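Long-range contacts in oxidase/hydroxylase (Streptomyces hygroscopicus subsp. hygroscopicus, PDB 4XCB), which binds a metal ion, 2-oxoglutarate and hygromycin B, and probably acts as a 2-oxoglutarate-dependent dioxygenase in orthosomycin biosynthesis: residues Glu90-Arg95 with Leu222-Tyr227; Lys140-Leu145 with Leu201-Ala206. One frame throughout, in Å; residues are numbered along the deposited sequence.

Contact 1: residues Glu90-Arg95 with Leu222-Tyr227. With HY0 (hygromycin b variant), chain G; AKG (2-oxoglutaric acid), chain F.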
# COMPACT_ATOMS: atom_id res chain seq x y z
N GLU A 90 1.89 -8.77 26.58
CA GLU A 90 2.62 -9.86 27.24
C GLU A 90 3.92 -9.36 27.85
O GLU A 90 4.43 -8.32 27.47
CB GLU A 90 2.93 -10.99 26.26
CG GLU A 90 3.66 -10.53 25.03
CD GLU A 90 4.03 -11.68 24.11
OE1 GLU A 90 4.33 -11.41 22.93
OE2 GLU A 90 4.03 -12.85 24.56
N GLY A 91 4.43 -10.11 28.82
CA GLY A 91 5.74 -9.82 29.37
C GLY A 91 6.32 -11.10 29.90
O GLY A 91 5.75 -11.71 30.82
N TYR A 92 7.43 -11.53 29.32
CA TYR A 92 8.03 -12.80 29.71
C TYR A 92 9.55 -12.73 29.76
O TYR A 92 10.15 -11.76 29.31
CB TYR A 92 7.58 -13.93 28.77
CG TYR A 92 7.99 -13.74 27.33
CD1 TYR A 92 7.17 -13.05 26.44
CD2 TYR A 92 9.18 -14.27 26.86
CE1 TYR A 92 7.54 -12.88 25.12
CE2 TYR A 92 9.55 -14.10 25.54
CZ TYR A 92 8.72 -13.41 24.69
OH TYR A 92 9.10 -13.25 23.37
N GLY A 93 10.15 -13.76 30.33
CA GLY A 93 11.60 -13.84 30.40
C GLY A 93 12.08 -15.13 29.79
O GLY A 93 11.35 -16.10 29.77
N LEU A 94 13.30 -15.11 29.26
CA LEU A 94 13.91 -16.31 28.68
C LEU A 94 15.33 -16.47 29.20
O LEU A 94 16.16 -15.56 29.06
CB LEU A 94 13.91 -16.24 27.16
CG LEU A 94 12.56 -16.29 26.45
CD1 LEU A 94 12.75 -15.99 24.97
CD2 LEU A 94 11.90 -17.66 26.65
N ARG A 95 15.59 -17.63 29.79
CA ARG A 95 16.92 -17.97 30.26
C ARG A 95 17.42 -19.19 29.49
O ARG A 95 16.77 -20.23 29.51
CB ARG A 95 16.91 -18.28 31.76
CG ARG A 95 18.28 -18.62 32.31
CD ARG A 95 18.21 -18.97 33.78
NE ARG A 95 17.69 -17.84 34.56
CZ ARG A 95 18.45 -16.85 35.00
NH1 ARG A 95 19.75 -16.85 34.74
NH2 ARG A 95 17.91 -15.85 35.68
N LEU A 222 17.14 -12.54 28.95
CA LEU A 222 16.47 -11.32 28.54
C LEU A 222 15.03 -11.34 28.99
O LEU A 222 14.50 -12.38 29.37
CB LEU A 222 16.53 -11.13 27.02
CG LEU A 222 15.52 -11.93 26.20
CD1 LEU A 222 15.51 -11.45 24.77
CD2 LEU A 222 15.82 -13.41 26.25
N THR A 223 14.41 -10.16 28.95
CA THR A 223 12.98 -10.04 29.20
C THR A 223 12.33 -9.32 28.03
O THR A 223 12.89 -8.39 27.47
CB THR A 223 12.72 -9.26 30.51
OG1 THR A 223 13.33 -7.97 30.41
CG2 THR A 223 13.31 -10.02 31.69
N ALA A 224 11.15 -9.80 27.63
CA ALA A 224 10.48 -9.28 26.45
C ALA A 224 9.11 -8.74 26.82
O ALA A 224 8.35 -9.40 27.54
CB ALA A 224 10.33 -10.37 25.41
N PHE A 225 8.79 -7.56 26.30
CA PHE A 225 7.48 -6.98 26.56
C PHE A 225 6.81 -6.65 25.24
O PHE A 225 7.42 -6.01 24.39
CB PHE A 225 7.61 -5.74 27.44
CG PHE A 225 8.23 -6.02 28.78
CD1 PHE A 225 7.45 -6.46 29.83
CD2 PHE A 225 9.59 -5.86 28.98
CE1 PHE A 225 8.02 -6.74 31.07
CE2 PHE A 225 10.17 -6.14 30.21
CZ PHE A 225 9.38 -6.58 31.26
N GLY A 226 5.56 -7.10 25.09
CA GLY A 226 4.86 -7.00 23.82
C GLY A 226 3.74 -6.01 23.96
O GLY A 226 3.01 -6.03 24.94
N TYR A 227 3.63 -5.12 22.98
CA TYR A 227 2.66 -4.04 23.01
C TYR A 227 1.88 -3.99 21.73
O TYR A 227 2.40 -4.29 20.65
CB TYR A 227 3.34 -2.68 23.23
CG TYR A 227 4.22 -2.58 24.45
CD1 TYR A 227 5.57 -2.92 24.36
CD2 TYR A 227 3.72 -2.17 25.67
CE1 TYR A 227 6.39 -2.83 25.47
CE2 TYR A 227 4.53 -2.08 26.79
CZ TYR A 227 5.86 -2.42 26.68
OH TYR A 227 6.69 -2.33 27.78
C1 HY0 G . 3.77 -21.16 17.10
C2 HY0 G . 3.41 -22.50 16.50
C3 HY0 G . 3.07 -23.48 17.61
C4 HY0 G . 4.25 -23.63 18.57
C5 HY0 G . 4.71 -22.27 19.11
C6 HY0 G . 4.95 -21.27 18.02
N7 HY0 G . 2.30 -22.33 15.65
O8 HY0 G . 4.11 -20.29 16.04
N9 HY0 G . 3.85 -24.46 19.65
C10 HY0 G . 3.92 -25.85 19.23
O11 HY0 G . 5.92 -22.47 19.81
C12 HY0 G . 6.33 -17.86 18.58
C13 HY0 G . 6.32 -19.30 18.14
O14 HY0 G . 7.46 -20.02 18.53
C15 HY0 G . 8.61 -19.44 17.98
C16 HY0 G . 8.88 -18.19 18.76
C17 HY0 G . 7.65 -17.22 18.52
O18 HY0 G . 5.18 -19.98 18.65
C19 HY0 G . 9.77 -20.42 18.13
O20 HY0 G . 9.56 -21.50 17.22
O21 HY0 G . 9.00 -18.47 20.11
O22 HY0 G . 7.70 -16.23 19.47
C23 HY0 G . 6.41 -16.23 20.11
C24 HY0 G . 6.58 -15.87 21.55
C25 HY0 G . 5.24 -15.54 22.17
C26 HY0 G . 4.50 -14.49 21.36
C27 HY0 G . 4.35 -15.00 19.97
O28 HY0 G . 5.63 -15.26 19.45
O29 HY0 G . 5.82 -17.59 19.94
O30 HY0 G . 7.14 -16.95 22.30
O31 HY0 G . 5.46 -15.12 23.50
O32 HY0 G . 5.20 -13.24 21.34
C33 HY0 G . 3.66 -13.96 19.07
C34 HY0 G . 3.06 -14.64 17.87
O35 HY0 G . 1.88 -15.34 18.21
N36 HY0 G . 4.65 -13.05 18.61
C1 AKG F . 11.11 -14.13 20.93
O1 AKG F . 10.09 -14.19 20.17
O2 AKG F . 11.01 -14.38 22.17
C2 AKG F . 12.44 -13.75 20.36
O5 AKG F . 12.47 -13.40 19.19
C3 AKG F . 13.70 -13.84 21.21
C4 AKG F . 14.84 -12.98 20.72
C5 AKG F . 16.12 -13.35 21.45
O3 AKG F . 17.16 -12.65 21.29
O4 AKG F . 16.12 -14.34 22.23
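Ala-224 lays its methyl group over one face of the Tyr-92 ring, with CB 3.5 Å from CZ and shifted toward the rim that carries the hydroxyl. This is a CH-pi contact between a hydrogen-bonded antiparallel pair, and the small alanine lets the ring lie back across the neighbouring strand. Tyr-92 has CG between its backbone N and carbonyl carbon (chi1 62°), which swings the ring over Ala-224 and sends OH to the 2-oxoglutarate. There OH donates to AKG O2, 2.5 Å away, while the same oxygen lies in the plane of the ring at its edge. Arg-54 adds a cation-pi contact to this ring.

On the same face Leu-94 and Leu-222 meet where Leu-94 CB touches Leu-222 CD2 at 3.5 Å. Both leucines also reach the cosubstrate through their CD1 methyls. Glu-90 takes the same first torsion as Tyr-92 (chi1 55°) and then runs extended, so its carboxylate forks onto the sugar: OE1 accepts from HY0 O32 at 2.6 Å and OE2 from HY0 O31 at 2.9 Å. Glu-90 CG lies over the backbone of Gly-226, 3.9 Å from its CA, where glycine presents no side chain.

On the other face Phe-225 sets CD1 3.8 Å from Gly-91 CA, the ring lying against bare backbone. Between the faces, Tyr-92 and Ala-224 exchange two firm backbone bonds. The pocket face thus combines apolar packing with two directed polar groups, a carboxylate that grips two sugar hydroxyls and a phenol that fixes one oxygen of the 2-oxoglutarate.

Contact 2: residues Lys140-Leu145 with Leu201-Ala206. With AKG (2-oxoglutaric acid), chain F; HY0 (hygromycin b variant), chain G.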
# COMPACT_ATOMS: atom_id res chain seq x y z
N LYS A 140 7.68 -5.53 20.13
CA LYS A 140 8.28 -6.01 21.35
C LYS A 140 9.45 -5.15 21.74
O LYS A 140 10.21 -4.70 20.88
CB LYS A 140 8.75 -7.45 21.20
CG LYS A 140 7.68 -8.47 21.32
CD LYS A 140 8.31 -9.84 21.42
CE LYS A 140 7.24 -10.90 21.35
NZ LYS A 140 7.86 -12.24 21.07
N ALA A 141 9.60 -4.93 23.03
CA ALA A 141 10.84 -4.41 23.57
C ALA A 141 11.57 -5.56 24.24
O ALA A 141 11.10 -6.11 25.24
CB ALA A 141 10.59 -3.27 24.55
N LEU A 142 12.70 -5.94 23.67
CA LEU A 142 13.56 -6.94 24.28
C LEU A 142 14.62 -6.24 25.11
O LEU A 142 15.45 -5.50 24.57
CB LEU A 142 14.22 -7.83 23.21
CG LEU A 142 13.35 -8.47 22.14
CD1 LEU A 142 14.20 -9.20 21.13
CD2 LEU A 142 12.38 -9.44 22.74
N VAL A 143 14.59 -6.48 26.41
CA VAL A 143 15.59 -5.96 27.32
C VAL A 143 16.62 -7.06 27.62
O VAL A 143 16.35 -8.02 28.35
CB VAL A 143 14.96 -5.46 28.64
CG1 VAL A 143 16.05 -4.86 29.53
CG2 VAL A 143 13.82 -4.47 28.36
N TYR A 144 17.80 -6.92 27.04
CA TYR A 144 18.82 -7.95 27.24
C TYR A 144 19.53 -7.75 28.56
O TYR A 144 19.86 -6.63 28.95
CB TYR A 144 19.82 -7.95 26.09
CG TYR A 144 19.24 -8.51 24.81
CD1 TYR A 144 18.67 -7.67 23.86
CD2 TYR A 144 19.24 -9.88 24.57
CE1 TYR A 144 18.13 -8.18 22.69
CE2 TYR A 144 18.69 -10.40 23.40
CZ TYR A 144 18.14 -9.55 22.47
OH TYR A 144 17.60 -10.06 21.30
N LEU A 145 19.74 -8.86 29.26
CA LEU A 145 20.34 -8.81 30.59
C LEU A 145 21.64 -9.60 30.60
O LEU A 145 22.14 -9.96 31.66
CB LEU A 145 19.38 -9.38 31.64
CG LEU A 145 18.03 -8.68 31.80
CD1 LEU A 145 17.19 -9.36 32.88
CD2 LEU A 145 18.23 -7.20 32.11
N LEU A 201 16.26 -4.01 22.32
CA LEU A 201 15.95 -4.22 20.91
C LEU A 201 14.44 -4.03 20.74
O LEU A 201 13.63 -4.79 21.28
CB LEU A 201 16.43 -5.61 20.44
CG LEU A 201 16.57 -5.91 18.93
CD1 LEU A 201 17.41 -7.16 18.74
CD2 LEU A 201 15.18 -6.10 18.27
N LEU A 202 14.08 -2.97 20.01
CA LEU A 202 12.69 -2.66 19.67
C LEU A 202 12.39 -3.39 18.36
O LEU A 202 13.08 -3.18 17.38
CB LEU A 202 12.51 -1.16 19.50
CG LEU A 202 11.12 -0.57 19.27
CD1 LEU A 202 10.33 -0.63 20.57
CD2 LEU A 202 11.21 0.86 18.79
N LEU A 203 11.34 -4.22 18.35
CA LEU A 203 11.16 -5.18 17.26
C LEU A 203 9.75 -5.14 16.67
O LEU A 203 8.77 -5.30 17.38
CB LEU A 203 11.45 -6.59 17.78
CG LEU A 203 11.23 -7.78 16.85
CD1 LEU A 203 12.15 -7.67 15.64
CD2 LEU A 203 11.51 -9.07 17.61
N ASN A 204 9.66 -4.92 15.36
CA ASN A 204 8.43 -5.13 14.60
C ASN A 204 8.21 -6.63 14.44
O ASN A 204 9.02 -7.30 13.80
CB ASN A 204 8.56 -4.46 13.22
CG ASN A 204 7.25 -4.48 12.43
OD1 ASN A 204 6.37 -5.29 12.68
ND2 ASN A 204 7.13 -3.58 11.44
N GLU A 205 7.13 -7.17 14.99
CA GLU A 205 6.97 -8.62 14.98
C GLU A 205 6.70 -9.16 13.57
O GLU A 205 6.69 -10.37 13.35
CB GLU A 205 5.87 -9.05 15.96
CG GLU A 205 6.39 -9.10 17.41
CD GLU A 205 7.43 -10.20 17.61
OE1 GLU A 205 7.14 -11.37 17.31
OE2 GLU A 205 8.55 -9.88 18.07
N ALA A 206 6.54 -8.26 12.61
CA ALA A 206 6.46 -8.68 11.21
C ALA A 206 7.81 -9.21 10.69
O ALA A 206 7.84 -9.97 9.72
CB ALA A 206 5.99 -7.52 10.34
C1 AKG F . 11.11 -14.13 20.93
O1 AKG F . 10.09 -14.19 20.17
O2 AKG F . 11.01 -14.38 22.17
C2 AKG F . 12.44 -13.75 20.36
O5 AKG F . 12.47 -13.40 19.19
C3 AKG F . 13.70 -13.84 21.21
C4 AKG F . 14.84 -12.98 20.72
C5 AKG F . 16.12 -13.35 21.45
O3 AKG F . 17.16 -12.65 21.29
O4 AKG F . 16.12 -14.34 22.23
C1 HY0 G . 3.77 -21.16 17.10
C2 HY0 G . 3.41 -22.50 16.50
C3 HY0 G . 3.07 -23.48 17.61
C4 HY0 G . 4.25 -23.63 18.57
C5 HY0 G . 4.71 -22.27 19.11
C6 HY0 G . 4.95 -21.27 18.02
N7 HY0 G . 2.30 -22.33 15.65
O8 HY0 G . 4.11 -20.29 16.04
N9 HY0 G . 3.85 -24.46 19.65
C10 HY0 G . 3.92 -25.85 19.23
O11 HY0 G . 5.92 -22.47 19.81
C12 HY0 G . 6.33 -17.86 18.58
C13 HY0 G . 6.32 -19.30 18.14
O14 HY0 G . 7.46 -20.02 18.53
C15 HY0 G . 8.61 -19.44 17.98
C16 HY0 G . 8.88 -18.19 18.76
C17 HY0 G . 7.65 -17.22 18.52
O18 HY0 G . 5.18 -19.98 18.65
C19 HY0 G . 9.77 -20.42 18.13
O20 HY0 G . 9.56 -21.50 17.22
O21 HY0 G . 9.00 -18.47 20.11
O22 HY0 G . 7.70 -16.23 19.47
C23 HY0 G . 6.41 -16.23 20.11
C24 HY0 G . 6.58 -15.87 21.55
C25 HY0 G . 5.24 -15.54 22.17
C26 HY0 G . 4.50 -14.49 21.36
C27 HY0 G . 4.35 -15.00 19.97
O28 HY0 G . 5.63 -15.26 19.45
O29 HY0 G . 5.82 -17.59 19.94
O30 HY0 G . 7.14 -16.95 22.30
O31 HY0 G . 5.46 -15.12 23.50
O32 HY0 G . 5.20 -13.24 21.34
C33 HY0 G . 3.66 -13.96 19.07
C34 HY0 G . 3.06 -14.64 17.87
O35 HY0 G . 1.88 -15.34 18.21
N36 HY0 G . 4.65 -13.05 18.61
O HOH W 1 8.52 -13.25 18.16
O HOH W 2 10.29 -11.51 19.43
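Lys-140, whose methylenes pass the carboxylate of Glu-205, ends in an NZ that has four oxygens within hydrogen-bonding reach, more than its three N-H groups can serve fully at once: a hydroxyl of the hygromycin, two waters and the phenol oxygen of Tyr-92. It donates to HY0 O32 at 2.9 Å and to water 2 at 3.0 Å. That water in turn donates a hydrogen bond to Glu-205 OE2, 2.7 Å away. The direct salt bridge is long, NZ to OE2 being 3.9 Å, so a water carries part of the connection. The two side chains cross obliquely: the lysine is extended, whereas the glutamate bends at chi2 (-66°) and brings OE2 to 3.4 Å from Lys-140 CD. A long flexible amine suits this place because its methylenes can run beside the carboxylate while the charge reaches the bound hygromycin. Glu-205 binds iron in a structure of this protein; with nickel bound, the metal is held by His-105 and His-209.

Farther along the strand, Tyr-144 OH donates to AKG O3 at 2.6 Å. That oxygen lies at the edge of the ring, in its plane, and so does Leu-201 CB, which is 3.8 Å from Tyr-144 CE1. Leu-201 runs alongside the tyrosine, pointing the same way. Two hydrogen-bonded pairs, Lys-140 with Leu-203 and Leu-142 with Leu-201, join the backbones; Leu-142 N reaches Leu-201 O at 2.8 Å. At the end of the strand, Asn-204 OD1 accepts from Ala-206 N in an Asx turn.

The pair lies inside the larger sheet of the double-stranded beta helix, with strand 220-229 flanking 139-144. Phe-156 of strand 156-159 packs on Tyr-144, Leu-201 and Leu-203, while helix 72-82 backs Ala-141 and Leu-202 on the other face.

Overall arrangement
Contacts 1 and 2 are two seams of one antiparallel sheet, their centres 9 Å apart. Strand 220-229 lies between strands 86-96 and 139-144, and the joint runs through backbone bonds such as Val-143 N to Thr-223 O at 2.8 Å. Contact 2 is nested within the chain loop that contact 1 closes. Both put side chains into the same pocket: Glu-90 OE1 packs 3.3 Å from Lys-140 CE, and each contact supplies one tyrosine, the two binding opposite carboxylates of the 2-oxoglutarate. The nickel ion lies close to both, about 5 Å from the side chain of Tyr-92 and about 4 Å from that of Lys-140.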